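Local coordinates for WipB (Legionella pneumophila, PDB 5NNY), which is a translocated effector whose phosphatase domain, described here, acts on phosphoserine and phosphothreonine and which targets the host lysosomal nutrient-sensing machinery, at residues Leu109-Gln113 against Glu177-Ile181. Residues are numbered along the deposited sequence; the frame is centred on the assembly and turned at random.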
loop_
_atom_site.group_PDB
_atom_site.type_symbol
_atom_site.label_atom_id
_atom_site.label_comp_id
_atom_site.label_asym_id
_atom_site.label_seq_id
_atom_site.Cartn_x
_atom_site.Cartn_y
_atom_site.Cartn_z
ATOM N N LEU A 109 9.044 -3.137 -2.907
ATOM C CA LEU A 109 9.239 -1.942 -3.728
ATOM C C LEU A 109 9.831 -2.298 -5.087
ATOM O O LEU A 109 9.439 -1.730 -6.116
ATOM C CB LEU A 109 10.134 -0.934 -3.007
ATOM C CG LEU A 109 9.515 -0.160 -1.840
ATOM C CD1 LEU A 109 10.575 0.711 -1.145
ATOM C CD2 LEU A 109 8.349 0.692 -2.341
ATOM N N LYS A 110 10.786 -3.232 -5.109
ATOM C CA LYS A 110 11.385 -3.656 -6.371
ATOM C C LYS A 110 10.390 -4.431 -7.212
ATOM O O LYS A 110 10.425 -4.354 -8.447
ATOM C CB LYS A 110 12.626 -4.515 -6.124
ATOM C CG LYS A 110 13.821 -3.738 -5.584
ATOM C CD LYS A 110 14.114 -2.491 -6.411
ATOM C CE LYS A 110 15.213 -2.730 -7.447
ATOM N NZ LYS A 110 15.338 -1.563 -8.396
ATOM N N LEU A 111 9.517 -5.207 -6.564
ATOM C CA LEU A 111 8.482 -5.936 -7.296
ATOM C C LEU A 111 7.495 -4.976 -7.941
ATOM O O LEU A 111 7.133 -5.144 -9.109
ATOM C CB LEU A 111 7.750 -6.918 -6.374
ATOM C CG LEU A 111 8.481 -8.252 -6.194
ATOM C CD1 LEU A 111 7.822 -9.073 -5.121
ATOM C CD2 LEU A 111 8.520 -9.051 -7.516
ATOM N N LEU A 112 7.035 -3.975 -7.184
ATOM C CA LEU A 112 6.163 -2.954 -7.752
ATOM C C LEU A 112 6.828 -2.253 -8.931
ATOM O O LEU A 112 6.180 -1.982 -9.944
ATOM C CB LEU A 112 5.763 -1.931 -6.684
ATOM C CG LEU A 112 4.942 -2.464 -5.508
ATOM C CD1 LEU A 112 4.655 -1.366 -4.467
ATOM C CD2 LEU A 112 3.626 -3.109 -6.017
ATOM N N GLN A 113 8.115 -1.922 -8.806
ATOM C CA GLN A 113 8.821 -1.250 -9.899
ATOM C C GLN A 113 8.848 -2.100 -11.169
ATOM O O GLN A 113 8.612 -1.593 -12.274
ATOM C CB GLN A 113 10.237 -0.912 -9.446
ATOM C CG GLN A 113 11.063 -0.104 -10.438
ATOM C CD GLN A 113 12.426 0.205 -9.843
ATOM O OE1 GLN A 113 13.073 -0.683 -9.301
ATOM N NE2 GLN A 113 12.849 1.463 -9.912
ATOM N N GLU A 177 17.119 5.752 -4.385
ATOM C CA GLU A 177 16.394 4.645 -5.009
ATOM C C GLU A 177 14.991 4.518 -4.427
ATOM O O GLU A 177 14.009 4.401 -5.164
ATOM C CB GLU A 177 17.154 3.327 -4.833
ATOM C CG GLU A 177 16.344 2.118 -5.274
ATOM C CD GLU A 177 17.188 0.895 -5.632
ATOM O OE1 GLU A 177 18.137 0.552 -4.880
ATOM O OE2 GLU A 177 16.886 0.279 -6.685
ATOM N N VAL A 178 14.883 4.548 -3.097
ATOM C CA VAL A 178 13.581 4.398 -2.452
ATOM C C VAL A 178 12.658 5.531 -2.879
ATOM O O VAL A 178 11.492 5.308 -3.239
ATOM C CB VAL A 178 13.744 4.352 -0.920
ATOM C CG1 VAL A 178 12.368 4.310 -0.237
ATOM C CG2 VAL A 178 14.571 3.152 -0.524
ATOM N N LEU A 179 13.171 6.769 -2.829
ATOM C CA LEU A 179 12.366 7.927 -3.203
ATOM C C LEU A 179 11.982 7.887 -4.678
ATOM O O LEU A 179 10.857 8.255 -5.035
ATOM C CB LEU A 179 13.108 9.224 -2.871
ATOM C CG LEU A 179 13.221 9.542 -1.377
ATOM C CD1 LEU A 179 14.291 10.621 -1.116
ATOM C CD2 LEU A 179 11.836 9.940 -0.816
ATOM N N ASN A 180 12.884 7.446 -5.553
ATOM C CA ASN A 180 12.494 7.345 -6.958
ATOM C C ASN A 180 11.325 6.385 -7.131
ATOM O O ASN A 180 10.371 6.680 -7.857
ATOM C CB ASN A 180 13.665 6.908 -7.838
ATOM C CG ASN A 180 13.234 6.670 -9.282
ATOM O OD1 ASN A 180 13.145 7.603 -10.078
ATOM N ND2 ASN A 180 12.935 5.425 -9.611
ATOM N N ILE A 181 11.381 5.223 -6.474
ATOM C CA ILE A 181 10.280 4.269 -6.591
ATOM C C ILE A 181 9.006 4.865 -5.999
ATOM O O ILE A 181 7.914 4.712 -6.555
ATOM C CB ILE A 181 10.661 2.929 -5.926
ATOM C CG1 ILE A 181 11.859 2.302 -6.643
ATOM C CG2 ILE A 181 9.487 1.932 -5.945
ATOM C CD1 ILE A 181 12.318 0.997 -6.029
#
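Two helices of the phosphoesterase fold, 105-117 and 175-186, meet where I181 packs against L109 and over the Q113 amide and a salt bridge joins K110 to E177. The local axes come within 10.6 Å at a crossing angle of 45°, and each helix leads into a strand of the central mixed sheet, 121-125 and 190-198. I181 is the apolar centre: its CG2 lies 4.0 Å from L109 CD2, while its CG1-CD1 arm crosses the Q113 side chain at about a right angle, both carbons over the face of the amide. L109 CD1 extends the buried patch to V178 CG1 at 4.1 Å, and F133 of helix 128-138 touches both L109 and V178. The polar side is partly exposed. Bends at chi2 and chi3 carry the K110 chain toward helix 175-186, where NZ meets E177 OE2 at 3.0 Å, nearly along the C-O axis. The other carboxylate oxygen, OE1, is hydrogen-bonded to Y106 OH, so both carboxylate ends are held. Within helix 105-117, K110 NZ donates to Q113 OE1 at 2.6 Å, in the carbonyl plane with a C=O...N angle of 150°. That bond helps hold the amide face toward I181, Q113 NE2 3.5 Å from I181 CG1.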